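PDB 5EHK: lantibiotic dehydratase from Microbispora corallina, which probably uses glutamyl-tRNA to glutamylate serine and threonine residues of the NAI-107 precursor peptide and then eliminates glutamate to leave dehydroamino acids. Local coordinates for residues Arg829-Phe834 / Phe856-Asp861; Leu835-Pro840 / Leu940-Gly945; Gly846-Ala851 / Leu883-Ala888; Gln928-Ala933 / Cys1082-Gly1087; Thr949-Thr954 / Arg1094-Leu1099. All coordinates share one frame; numbering follows the deposited sequence.

How the interactions relate
All five contacts lie in the C-terminal family region. Interaction 1 closes a short loop by joining helix 828-837 to strand 853-861. Interaction 2 starts on the same helix and spans to the end of helix 920-942, so it crosses interaction 1. Within that longer loop, interaction 3 ties the end of helix 839-848 to helix 875-895, and it too crosses interaction 1. Helix 920-942 then opens interaction 4, which crosses interaction 2 and ends on helix 1068-1085. Interaction 5, between helices 950-965 and 1090-1109, crosses interaction 4. Interactions 1, 4 and 5 touch one another and connect the edge strand 853-861 to the surrounding helices.

Interaction 1 (Arg829-Phe834 / Phe856-Asp861); sequences RNQDDF and FIRYSD
Arg858 projects from strand 853-861, an outermost strand of a four-stranded antiparallel sheet, toward Asp832 and Gln831 on helix 828-837, which packs against that sheet. The nearest backbone approach, from the CA of Gln831 to the CA of Arg858, is 8.7 Å, so long side chains bridge the gap.

The ionic part is a probable salt bridge between Asp832 OD1 and Arg858 NH2. Its modelled separation is implausibly short, and its detailed geometry is therefore doubtful. As modelled, the carboxylate comes to the edge of the guanidinium, the planes 87° apart. Arg858 NH1 also hydrogen-bonds to Arg1084 O, a second tie on the guanidinium, and Leu835 packs on the arginine as well.

The other kind of contact is polar packing without a bond. Gln831 NE2 is held by Val826 O, outside the contact, and the amide and guanidinium planes differ by 47°. A bend at chi3 (124°) turns the guanidinium of Arg858 as it reaches the helix. Gln831, extended beyond CG, lies across the arginine chain, its OE1 4.0 Å from Arg858 CG and 3.7 Å from Arg858 NE.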
# COMPACT_ATOMS: atom_id res chain seq x y z
N ARG A 829 -2.14 21.09 11.93
CA ARG A 829 -2.78 21.48 13.20
C ARG A 829 -2.19 22.78 13.75
O ARG A 829 -2.90 23.55 14.40
CB ARG A 829 -2.63 20.38 14.26
CG ARG A 829 -3.53 19.17 14.09
CD ARG A 829 -3.30 18.09 15.14
NE ARG A 829 -1.90 18.06 15.56
CZ ARG A 829 -1.49 18.51 16.74
NH1 ARG A 829 -2.39 18.95 17.62
NH2 ARG A 829 -0.19 18.52 17.06
N ASN A 830 -0.91 23.02 13.46
CA ASN A 830 -0.19 24.19 13.94
C ASN A 830 -0.24 25.41 13.02
O ASN A 830 0.19 26.50 13.40
CB ASN A 830 1.28 23.83 14.17
CG ASN A 830 1.47 22.78 15.25
OD1 ASN A 830 0.50 22.16 15.72
ND2 ASN A 830 2.73 22.59 15.67
N GLN A 831 -0.77 25.23 11.81
CA GLN A 831 -0.58 26.21 10.73
C GLN A 831 -1.32 27.53 10.97
O GLN A 831 -0.76 28.62 10.74
CB GLN A 831 -0.95 25.59 9.38
CG GLN A 831 0.07 24.59 8.85
CD GLN A 831 -0.36 23.86 7.57
OE1 GLN A 831 -1.41 24.14 7.01
NE2 GLN A 831 0.45 22.92 7.12
N ASP A 832 -2.57 27.46 11.39
CA ASP A 832 -3.31 28.68 11.70
C ASP A 832 -2.62 29.61 12.70
O ASP A 832 -2.54 30.80 12.44
CB ASP A 832 -4.71 28.34 12.16
CG ASP A 832 -5.50 27.77 11.06
OD1 ASP A 832 -4.92 27.75 9.98
OD2 ASP A 832 -6.66 27.37 11.23
N ASP A 833 -2.08 29.06 13.79
CA ASP A 833 -1.29 29.87 14.74
C ASP A 833 -0.03 30.44 14.10
O ASP A 833 0.30 31.61 14.31
CB ASP A 833 -0.90 29.10 16.01
CG ASP A 833 -2.00 29.10 17.06
OD1 ASP A 833 -2.88 29.99 16.99
OD2 ASP A 833 -2.00 28.19 17.93
N PHE A 834 0.66 29.62 13.31
CA PHE A 834 1.87 30.06 12.64
C PHE A 834 1.55 31.23 11.69
O PHE A 834 2.28 32.22 11.62
CB PHE A 834 2.53 28.88 11.91
CG PHE A 834 3.93 29.18 11.43
CD1 PHE A 834 5.01 28.98 12.27
CD2 PHE A 834 4.15 29.71 10.17
CE1 PHE A 834 6.26 29.26 11.87
CE2 PHE A 834 5.41 30.01 9.76
CZ PHE A 834 6.48 29.79 10.61
N PHE A 856 1.18 33.17 0.30
CA PHE A 856 1.40 31.86 0.88
C PHE A 856 0.31 30.92 0.42
O PHE A 856 -0.83 31.34 0.19
CB PHE A 856 1.42 31.92 2.41
CG PHE A 856 0.05 31.81 3.03
CD1 PHE A 856 -0.54 30.57 3.25
CD2 PHE A 856 -0.65 32.95 3.38
CE1 PHE A 856 -1.79 30.48 3.79
CE2 PHE A 856 -1.89 32.86 3.93
CZ PHE A 856 -2.47 31.62 4.14
N ILE A 857 0.67 29.64 0.33
CA ILE A 857 -0.30 28.59 0.09
C ILE A 857 -0.05 27.43 1.07
O ILE A 857 1.06 27.22 1.57
CB ILE A 857 -0.25 28.05 -1.36
CG1 ILE A 857 1.04 27.26 -1.62
CG2 ILE A 857 -0.39 29.16 -2.39
CD1 ILE A 857 1.04 26.56 -2.95
N ARG A 858 -1.11 26.68 1.35
CA ARG A 858 -1.04 25.44 2.08
C ARG A 858 -0.86 24.36 1.01
O ARG A 858 -1.54 24.35 -0.01
CB ARG A 858 -2.33 25.26 2.89
CG ARG A 858 -2.53 26.36 3.93
CD ARG A 858 -3.99 26.49 4.47
NE ARG A 858 -4.08 26.39 5.91
CZ ARG A 858 -4.59 27.30 6.74
NH1 ARG A 858 -5.08 28.45 6.33
NH2 ARG A 858 -4.56 27.03 8.02
N TYR A 859 0.12 23.50 1.21
CA TYR A 859 0.51 22.56 0.18
C TYR A 859 0.70 21.20 0.83
O TYR A 859 1.07 21.10 2.00
CB TYR A 859 1.84 23.03 -0.46
CG TYR A 859 2.08 22.48 -1.85
CD1 TYR A 859 1.79 23.25 -2.97
CD2 TYR A 859 2.59 21.19 -2.04
CE1 TYR A 859 1.99 22.77 -4.26
CE2 TYR A 859 2.80 20.69 -3.33
CZ TYR A 859 2.50 21.49 -4.44
OH TYR A 859 2.69 21.03 -5.73
N SER A 860 0.46 20.14 0.08
CA SER A 860 0.82 18.82 0.57
C SER A 860 1.67 18.09 -0.46
O SER A 860 1.25 17.92 -1.61
CB SER A 860 -0.44 18.02 0.90
OG SER A 860 -0.09 16.68 1.11
N ASP A 861 2.89 17.70 -0.08
CA ASP A 861 3.72 16.87 -0.96
C ASP A 861 4.00 15.49 -0.35
O ASP A 861 3.35 15.07 0.61
CB ASP A 861 5.04 17.57 -1.36
CG ASP A 861 5.93 17.97 -0.15
OD1 ASP A 861 5.81 17.37 0.95
OD2 ASP A 861 6.80 18.87 -0.32

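Interaction 2 (Leu835-Pro840 / Leu940-Gly945); sequences LRDQVP and LTRRAG
Arg836, near the end of helix 828-837, meets Thr941 and Arg942 in the last turn of helix 920-942, joining the C-terminal parts of two helices at the surface of the C-terminal domain.

The closely packed part is built on the Arg836 side chain. One face of its guanidinium is covered by Arg942 CB, which stands 3.6 Å above the plane and toward the rim, while Thr941 CG2 approaches the edge, 3.6 Å from Arg836 NH1. Coverage is mutual, since Arg836 CD lies over a face of the Arg942 guanidinium. Asp833 OD1 forms salt bridges with both arginines and probably offsets their like charges; separately, Arg836 NH1 hydrogen-bonds to Leu938 O.

On the looser side, at the rim, the contact is a hydrogen-bonded salt bridge. Arg942 has CG opposite its backbone N (chi1 168°), which carries the chain out to Asp837, and it grips that carboxylate end-on with both terminal nitrogens. Its NH1 reaches the syn lone pair of Asp837 OD1 at 2.9 Å over a bent N-H...O angle of 139°. Arg208 of the second subunit packs on Asp837 and brings a like charge close to Arg942, so the pair lies at the contact between subunits. The straighter bond runs from Arg942 NH2 to Asp837 OD2, 2.6 Å long, with the donor on the syn side but 30° out of the carboxylate plane.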
# COMPACT_ATOMS: atom_id res chain seq x y z
N LEU A 835 0.43 31.10 10.97
CA LEU A 835 -0.09 32.14 10.09
C LEU A 835 -0.48 33.42 10.82
O LEU A 835 -0.25 34.53 10.31
CB LEU A 835 -1.28 31.61 9.30
CG LEU A 835 -0.97 30.58 8.21
CD1 LEU A 835 -2.24 29.91 7.72
CD2 LEU A 835 -0.20 31.23 7.06
N ARG A 836 -1.08 33.29 12.00
CA ARG A 836 -1.48 34.46 12.78
C ARG A 836 -0.27 35.24 13.32
O ARG A 836 -0.21 36.46 13.22
CB ARG A 836 -2.43 34.06 13.92
CG ARG A 836 -3.84 33.68 13.44
CD ARG A 836 -4.83 33.47 14.56
NE ARG A 836 -4.81 32.10 15.06
CZ ARG A 836 -5.73 31.18 14.81
NH1 ARG A 836 -6.80 31.48 14.08
NH2 ARG A 836 -5.59 29.96 15.32
N ASP A 837 0.72 34.50 13.82
CA ASP A 837 1.81 35.06 14.59
C ASP A 837 3.17 35.16 13.88
O ASP A 837 3.89 36.13 14.09
CB ASP A 837 2.01 34.23 15.85
CG ASP A 837 0.78 34.17 16.73
OD1 ASP A 837 -0.05 35.10 16.70
OD2 ASP A 837 0.65 33.18 17.46
N GLN A 838 3.53 34.16 13.08
CA GLN A 838 4.90 34.08 12.54
C GLN A 838 5.05 34.59 11.10
O GLN A 838 6.04 35.23 10.77
CB GLN A 838 5.47 32.65 12.64
CG GLN A 838 6.08 32.30 13.99
CD GLN A 838 5.04 32.09 15.09
OE1 GLN A 838 4.05 31.36 14.91
NE2 GLN A 838 5.26 32.73 16.23
N VAL A 839 4.09 34.25 10.23
CA VAL A 839 4.13 34.71 8.83
C VAL A 839 4.14 36.27 8.72
O VAL A 839 4.89 36.83 7.90
CB VAL A 839 3.04 33.99 7.97
CG1 VAL A 839 3.00 34.56 6.54
CG2 VAL A 839 3.33 32.50 7.90
N PRO A 840 3.36 36.97 9.57
CA PRO A 840 3.47 38.43 9.59
C PRO A 840 4.89 38.90 9.79
O PRO A 840 5.29 39.87 9.13
CB PRO A 840 2.62 38.82 10.79
CG PRO A 840 1.56 37.80 10.80
CD PRO A 840 2.23 36.52 10.42
N LEU A 940 -8.80 37.39 13.44
CA LEU A 940 -10.09 37.68 14.07
C LEU A 940 -10.59 36.41 14.73
O LEU A 940 -11.05 36.41 15.87
CB LEU A 940 -11.13 38.16 13.05
CG LEU A 940 -10.89 39.50 12.36
CD1 LEU A 940 -12.01 39.84 11.37
CD2 LEU A 940 -10.70 40.62 13.38
N THR A 941 -10.48 35.32 13.99
CA THR A 941 -11.01 34.02 14.40
C THR A 941 -10.41 33.44 15.71
O THR A 941 -11.06 32.66 16.41
CB THR A 941 -10.94 33.06 13.19
OG1 THR A 941 -12.25 32.95 12.62
CG2 THR A 941 -10.37 31.71 13.54
N ARG A 942 -9.19 33.85 16.06
CA ARG A 942 -8.59 33.44 17.32
C ARG A 942 -9.37 34.01 18.50
O ARG A 942 -9.48 33.36 19.55
CB ARG A 942 -7.13 33.89 17.42
CG ARG A 942 -6.49 33.76 18.82
CD ARG A 942 -5.11 34.41 18.90
NE ARG A 942 -4.09 33.53 18.36
CZ ARG A 942 -2.84 33.89 18.10
NH1 ARG A 942 -2.44 35.13 18.36
NH2 ARG A 942 -1.98 33.02 17.57
N ARG A 943 -9.92 35.21 18.34
CA ARG A 943 -10.51 35.91 19.48
C ARG A 943 -11.67 35.15 20.07
O ARG A 943 -12.53 34.64 19.34
CB ARG A 943 -10.97 37.33 19.13
CG ARG A 943 -11.43 38.10 20.38
CD ARG A 943 -11.99 39.49 20.07
NE ARG A 943 -13.28 39.43 19.39
CZ ARG A 943 -14.44 39.17 20.00
NH1 ARG A 943 -14.49 38.95 21.30
NH2 ARG A 943 -15.57 39.14 19.29
N ALA A 944 -11.67 35.06 21.39
CA ALA A 944 -12.77 34.44 22.10
C ALA A 944 -14.02 35.30 21.92
O ALA A 944 -14.02 36.50 22.22
CB ALA A 944 -12.42 34.29 23.59
N GLY A 945 -15.08 34.71 21.36
CA GLY A 945 -16.31 35.44 21.20
C GLY A 945 -16.64 35.87 19.79
O GLY A 945 -17.78 36.27 19.51

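Interaction 3 (Gly846-Ala851 / Leu883-Ala888)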
# COMPACT_ATOMS: atom_id res chain seq x y z
N GLY A 846 10.36 40.86 4.51
CA GLY A 846 10.42 40.90 3.06
C GLY A 846 10.23 42.30 2.50
O GLY A 846 10.86 42.69 1.51
N ILE A 847 9.33 43.04 3.12
CA ILE A 847 9.06 44.41 2.73
C ILE A 847 10.27 45.32 2.93
O ILE A 847 10.72 45.96 1.99
CB ILE A 847 7.75 44.93 3.39
CG1 ILE A 847 6.55 44.45 2.56
CG2 ILE A 847 7.75 46.45 3.54
CD1 ILE A 847 5.31 44.20 3.38
N GLU A 848 10.84 45.33 4.14
CA GLU A 848 11.99 46.19 4.38
C GLU A 848 13.22 45.78 3.56
O GLU A 848 14.26 46.45 3.61
CB GLU A 848 12.40 46.22 5.86
CG GLU A 848 13.39 45.08 6.24
CD GLU A 848 14.04 45.25 7.62
OE1 GLU A 848 13.71 46.21 8.35
OE2 GLU A 848 14.93 44.42 7.95
N HIS A 849 13.13 44.68 2.81
CA HIS A 849 14.23 44.30 1.93
C HIS A 849 13.78 44.44 0.48
O HIS A 849 14.42 43.94 -0.45
CB HIS A 849 14.70 42.89 2.20
CG HIS A 849 15.52 42.76 3.44
ND1 HIS A 849 16.90 42.79 3.42
CD2 HIS A 849 15.16 42.60 4.73
CE1 HIS A 849 17.35 42.65 4.66
NE2 HIS A 849 16.31 42.54 5.47
N GLY A 850 12.63 45.08 0.31
CA GLY A 850 12.17 45.48 -1.00
C GLY A 850 11.44 44.42 -1.80
O GLY A 850 11.30 44.59 -3.01
N ALA A 851 10.94 43.37 -1.15
CA ALA A 851 10.18 42.36 -1.89
C ALA A 851 8.91 43.04 -2.35
O ALA A 851 8.32 43.80 -1.59
CB ALA A 851 9.88 41.16 -1.02
N LEU A 883 17.14 36.74 2.90
CA LEU A 883 17.29 35.33 3.26
C LEU A 883 17.91 35.07 4.63
O LEU A 883 17.40 34.26 5.39
CB LEU A 883 18.05 34.55 2.20
CG LEU A 883 18.19 33.09 2.60
CD1 LEU A 883 16.81 32.44 2.60
CD2 LEU A 883 19.07 32.44 1.60
N PRO A 884 19.01 35.78 4.96
CA PRO A 884 19.59 35.47 6.26
C PRO A 884 18.78 36.03 7.43
O PRO A 884 18.86 35.47 8.53
CB PRO A 884 20.96 36.13 6.19
CG PRO A 884 21.24 36.26 4.74
CD PRO A 884 19.93 36.58 4.14
N GLU A 885 18.02 37.09 7.22
CA GLU A 885 17.17 37.57 8.31
C GLU A 885 16.09 36.53 8.57
O GLU A 885 15.86 36.13 9.71
CB GLU A 885 16.57 38.95 7.99
CG GLU A 885 15.58 39.41 9.05
CD GLU A 885 15.15 40.88 8.91
OE1 GLU A 885 15.63 41.56 7.96
OE2 GLU A 885 14.31 41.32 9.73
N ILE A 886 15.44 36.11 7.49
CA ILE A 886 14.46 35.05 7.47
C ILE A 886 14.97 33.75 8.12
O ILE A 886 14.28 33.14 8.95
CB ILE A 886 14.05 34.76 6.02
CG1 ILE A 886 12.87 35.64 5.62
CG2 ILE A 886 13.57 33.35 5.85
CD1 ILE A 886 12.27 35.26 4.26
N GLY A 887 16.17 33.33 7.73
CA GLY A 887 16.71 32.09 8.22
C GLY A 887 16.95 32.09 9.72
O GLY A 887 16.69 31.10 10.41
N ALA A 888 17.48 33.18 10.24
CA ALA A 888 17.71 33.25 11.67
C ALA A 888 16.38 33.13 12.42
O ALA A 888 16.30 32.45 13.45
CB ALA A 888 18.44 34.54 12.04
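Glu885 has CG opposite its backbone N (chi1 174°) and is extended from there, so its carboxylate stands well off helix 875-895. Glu848 instead tucks CG between its backbone N and carbonyl carbon (chi1 87°), which swings its acid group toward the same place. His849 follows at the end of helix 839-848, where a Schellman motif closes the helix, and its ring points across to Glu885.

The bond that joins the two helices is a His-carboxylate hydrogen bond. His849 NE2 donates to Glu885 OE1 at 2.8 Å, with an N-H...O angle of 145°. The acceptor sits at the ring edge, nearly in the imidazole plane, and is met almost along its own C-O direction. Ring and carboxylate planes are nevertheless turned steeply against each other, and His849 CD2 also comes within 3.4 Å of the same oxygen.

Glu848 OE2 approaches Glu885 OE1 from another direction, at a modelled 2.9 Å. The two carboxylates come close with no bond assigned between them, and the exact spacing is uncertain at this resolution.

The contact is small and lies at the surface. Nearby, Glu885 touches Ala845 and Ile886 touches Leu842, while Leu883 packs on Trp879 of the second subunit. In the Schellman motif that ends the helix, Gly850 is the C-prime residue with positive phi; Ala851 N bonds to Gly846 O at 2.7 Å, and Gly850 N bonds to Ile847 O at 2.7 Å.

Interaction 4 (Gln928-Ala933 / Cys1082-Gly1087); sequences QHDSAA and CNRLIG
A buried ion pair between two helices, 920-942 and 1068-1085, joins Asp930 to Arg1084 in the core of the C-terminal domain. The helices come close here, with the CA atoms of Ser931 and Arg1084 6.7 Å apart.

Arg1084 NE donates to Asp930 OD2 over 2.6 Å with a nearly straight N-H...O angle of 161°. The oxygen lies in the guanidinium plane and is engaged through its anti lone pair, on the side away from OD1, while the carboxylate itself is twisted 66° out of that plane. Asp930 places CG opposite its backbone N (chi1 -168°), so the carboxylate is presented to the flank of the arginine. The other oxygen, OD1, is taken up by Arg1046 NE and Thr1081 OG1, so the buried carboxylate is engaged at both oxygens.

Ser931 packs beside the arginine chain, its OG 3.2 Å from Arg1084 CD and its CB 3.9 Å from the same carbon. It does not bond to the guanidinium. Ser931 OG pairs instead with Phe856 N and Phe927 O, while Arg1084 NH1 bonds to Phe856 O.

Both the serine and the arginine therefore join the helix pair to strand 853-861. Arg1084 also touches Ala934 of helix 920-942, and Leu1085 leans on Leu937 of that helix and on Thr954 of helix 950-965.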
# COMPACT_ATOMS: atom_id res chain seq x y z
N GLN A 928 -1.31 38.01 -3.45
CA GLN A 928 -0.79 38.74 -2.29
C GLN A 928 -1.91 39.22 -1.36
O GLN A 928 -1.89 38.92 -0.18
CB GLN A 928 0.06 39.95 -2.70
CG GLN A 928 0.75 40.59 -1.50
CD GLN A 928 1.51 41.82 -1.86
OE1 GLN A 928 2.43 41.79 -2.68
NE2 GLN A 928 1.13 42.94 -1.27
N HIS A 929 -2.90 39.91 -1.91
CA HIS A 929 -3.98 40.48 -1.11
C HIS A 929 -4.89 39.42 -0.50
O HIS A 929 -5.39 39.61 0.61
CB HIS A 929 -4.77 41.54 -1.90
CG HIS A 929 -3.97 42.77 -2.21
ND1 HIS A 929 -3.79 43.78 -1.29
CD2 HIS A 929 -3.26 43.12 -3.30
CE1 HIS A 929 -3.04 44.72 -1.82
NE2 HIS A 929 -2.70 44.35 -3.04
N ASP A 930 -5.08 38.30 -1.20
CA ASP A 930 -5.87 37.23 -0.62
C ASP A 930 -5.13 36.57 0.54
O ASP A 930 -5.76 36.11 1.50
CB ASP A 930 -6.21 36.16 -1.63
CG ASP A 930 -7.25 35.21 -1.10
OD1 ASP A 930 -8.46 35.57 -1.10
OD2 ASP A 930 -6.87 34.10 -0.67
N SER A 931 -3.81 36.53 0.43
CA SER A 931 -2.97 36.01 1.50
C SER A 931 -3.09 36.89 2.72
O SER A 931 -3.18 36.40 3.85
CB SER A 931 -1.51 35.88 1.06
OG SER A 931 -1.32 34.69 0.32
N ALA A 932 -3.06 38.20 2.50
CA ALA A 932 -3.11 39.13 3.63
C ALA A 932 -4.48 39.05 4.33
O ALA A 932 -4.55 38.98 5.56
CB ALA A 932 -2.81 40.55 3.17
N ALA A 933 -5.54 39.00 3.52
CA ALA A 933 -6.92 38.83 3.96
C ALA A 933 -7.06 37.58 4.84
O ALA A 933 -7.65 37.65 5.92
CB ALA A 933 -7.85 38.74 2.76
N CYS A 1082 -9.96 29.22 -0.68
CA CYS A 1082 -10.24 28.15 0.25
C CYS A 1082 -8.95 27.51 0.77
O CYS A 1082 -8.83 27.20 1.96
CB CYS A 1082 -11.14 27.10 -0.39
SG CYS A 1082 -12.79 27.68 -0.74
N ASN A 1083 -7.98 27.32 -0.12
CA ASN A 1083 -6.70 26.78 0.28
C ASN A 1083 -6.11 27.66 1.37
O ASN A 1083 -5.79 27.18 2.43
CB ASN A 1083 -5.72 26.64 -0.89
CG ASN A 1083 -4.38 26.02 -0.46
OD1 ASN A 1083 -3.40 26.73 -0.24
ND2 ASN A 1083 -4.35 24.70 -0.32
N ARG A 1084 -6.06 28.97 1.16
CA ARG A 1084 -5.40 29.79 2.15
C ARG A 1084 -6.10 29.78 3.49
O ARG A 1084 -5.47 29.90 4.53
CB ARG A 1084 -5.22 31.21 1.66
CG ARG A 1084 -4.01 31.41 0.81
CD ARG A 1084 -3.92 32.84 0.37
NE ARG A 1084 -4.48 33.02 -0.96
CZ ARG A 1084 -3.81 32.75 -2.08
NH1 ARG A 1084 -2.57 32.27 -2.02
NH2 ARG A 1084 -4.38 32.97 -3.25
N LEU A 1085 -7.42 29.65 3.45
CA LEU A 1085 -8.23 29.79 4.65
C LEU A 1085 -8.50 28.41 5.30
O LEU A 1085 -8.26 28.23 6.49
CB LEU A 1085 -9.53 30.51 4.31
CG LEU A 1085 -10.00 31.85 4.91
CD1 LEU A 1085 -9.00 32.54 5.79
CD2 LEU A 1085 -10.45 32.75 3.80
N ILE A 1086 -8.91 27.41 4.52
CA ILE A 1086 -9.22 26.11 5.11
C ILE A 1086 -8.57 25.02 4.29
O ILE A 1086 -7.49 25.21 3.71
CB ILE A 1086 -10.74 25.85 5.19
CG1 ILE A 1086 -11.38 26.02 3.80
CG2 ILE A 1086 -11.42 26.81 6.17
CD1 ILE A 1086 -12.82 25.65 3.75
N GLY A 1087 -9.18 23.85 4.23
CA GLY A 1087 -8.66 22.89 3.28
C GLY A 1087 -7.28 22.33 3.58
O GLY A 1087 -6.53 22.81 4.42

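Interaction 5 (Thr949-Thr954 / Arg1094-Leu1099); sequences TLDEVT and RSVLGL
Val1096 on helix 1090-1109 gives up the most surface here, fitting its two methyl groups against Asp951 and Thr954 in the first turns of helix 950-965. It is a close helix-helix packing contact, with the CA atoms of Asp951 and Val1096 only 5.9 Å apart.

The branches of the valine have separate tasks. CG1, opposite the backbone N (chi1 -179°), lies against the backbone of the other helix, 3.4 Å from Asp951 O, and is also 3.7 Å from Thr954 CG2. CG2 turns to the aspartate side chain and rests 3.7 Å from Asp951 OD2.

Asp951 thus presents both its carbonyl and the flank of its side chain to a methyl group, crossing the valine at about a right angle. Its charge is met outside the contact, where OD1 pairs with NH2 of Arg1092, one turn earlier in the helix that carries Val1096.

Thr954 contributes its methyl group, while its OG1 turns back to bond Leu950 O at 2.9 Å from above the carbonyl plane. The polar end is therefore used within its own helix. The start of that helix is fixed by a capping box: Glu952 N donates to Thr949 OG1 at 3.2 Å, and Thr949 N donates to Glu952 OE1 at 2.7 Å.

Around the contact, Ile1086 in the turn after helix 1068-1085 touches both Thr954 and Val1096, and Cys1082 of that helix touches Thr954. Leu950 rests on Leu938 and Thr941 of helix 920-942, while Trp1017 of helix 1014-1020 meets Glu952 and Leu1099.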
# COMPACT_ATOMS: atom_id res chain seq x y z
N THR A 949 -17.69 31.39 12.38
CA THR A 949 -16.76 30.29 12.25
C THR A 949 -15.86 30.53 11.03
O THR A 949 -16.10 31.43 10.24
CB THR A 949 -17.51 28.96 12.05
OG1 THR A 949 -18.28 29.03 10.85
CG2 THR A 949 -18.43 28.68 13.24
N LEU A 950 -14.83 29.72 10.90
CA LEU A 950 -13.97 29.77 9.74
C LEU A 950 -14.74 29.46 8.46
O LEU A 950 -14.55 30.11 7.45
CB LEU A 950 -12.82 28.79 9.91
CG LEU A 950 -11.49 29.09 9.24
CD1 LEU A 950 -11.03 30.52 9.49
CD2 LEU A 950 -10.45 28.12 9.75
N ASP A 951 -15.63 28.47 8.50
CA ASP A 951 -16.42 28.13 7.32
C ASP A 951 -17.28 29.30 6.88
O ASP A 951 -17.49 29.53 5.68
CB ASP A 951 -17.30 26.91 7.55
CG ASP A 951 -16.51 25.64 7.73
OD1 ASP A 951 -15.30 25.74 8.05
OD2 ASP A 951 -17.08 24.54 7.53
N GLU A 952 -17.80 30.03 7.85
CA GLU A 952 -18.58 31.21 7.55
C GLU A 952 -17.74 32.27 6.85
O GLU A 952 -18.09 32.70 5.75
CB GLU A 952 -19.26 31.76 8.81
CG GLU A 952 -20.57 31.05 9.13
CD GLU A 952 -21.04 31.27 10.55
OE1 GLU A 952 -20.18 31.47 11.44
OE2 GLU A 952 -22.27 31.29 10.77
N VAL A 953 -16.63 32.66 7.46
CA VAL A 953 -15.82 33.73 6.87
C VAL A 953 -15.28 33.28 5.51
O VAL A 953 -15.09 34.11 4.62
CB VAL A 953 -14.69 34.20 7.81
CG1 VAL A 953 -15.25 34.47 9.21
CG2 VAL A 953 -13.57 33.19 7.87
N THR A 954 -15.08 31.97 5.33
CA THR A 954 -14.63 31.44 4.04
C THR A 954 -15.73 31.52 2.99
O THR A 954 -15.48 31.90 1.85
CB THR A 954 -14.06 30.01 4.15
OG1 THR A 954 -12.95 30.02 5.07
CG2 THR A 954 -13.53 29.52 2.79
N ARG A 1094 -15.82 21.70 -0.73
CA ARG A 1094 -17.10 21.55 -1.42
C ARG A 1094 -18.29 21.97 -0.56
O ARG A 1094 -19.24 22.55 -1.08
CB ARG A 1094 -17.28 20.13 -1.94
CG ARG A 1094 -17.07 20.00 -3.41
CD ARG A 1094 -16.22 18.78 -3.74
NE ARG A 1094 -16.56 17.67 -2.87
CZ ARG A 1094 -15.74 16.66 -2.62
NH1 ARG A 1094 -14.54 16.63 -3.17
NH2 ARG A 1094 -16.13 15.68 -1.80
N SER A 1095 -18.25 21.66 0.73
CA SER A 1095 -19.31 22.12 1.62
C SER A 1095 -19.32 23.64 1.67
O SER A 1095 -20.31 24.27 1.32
CB SER A 1095 -19.13 21.56 3.03
OG SER A 1095 -19.06 20.15 2.99
N VAL A 1096 -18.18 24.22 2.07
CA VAL A 1096 -18.10 25.66 2.26
C VAL A 1096 -18.47 26.39 0.97
O VAL A 1096 -19.13 27.43 1.03
CB VAL A 1096 -16.70 26.11 2.75
CG1 VAL A 1096 -16.68 27.62 2.95
CG2 VAL A 1096 -16.36 25.43 4.05
N LEU A 1097 -18.07 25.85 -0.18
CA LEU A 1097 -18.45 26.52 -1.43
C LEU A 1097 -19.94 26.34 -1.70
O LEU A 1097 -20.59 27.22 -2.26
CB LEU A 1097 -17.61 26.08 -2.64
CG LEU A 1097 -16.23 26.71 -2.82
CD1 LEU A 1097 -15.61 26.25 -4.13
CD2 LEU A 1097 -16.25 28.22 -2.77
N GLY A 1098 -20.47 25.19 -1.30
CA GLY A 1098 -21.89 24.90 -1.43
C GLY A 1098 -22.73 25.95 -0.71
O GLY A 1098 -23.60 26.57 -1.31
N LEU A 1099 -22.46 26.12 0.59
CA LEU A 1099 -23.12 27.12 1.40
C LEU A 1099 -23.26 28.44 0.66
O LEU A 1099 -24.34 29.02 0.61
CB LEU A 1099 -22.38 27.37 2.72
CG LEU A 1099 -22.58 26.48 3.95
CD1 LEU A 1099 -21.79 25.19 3.90
CD2 LEU A 1099 -22.18 27.28 5.17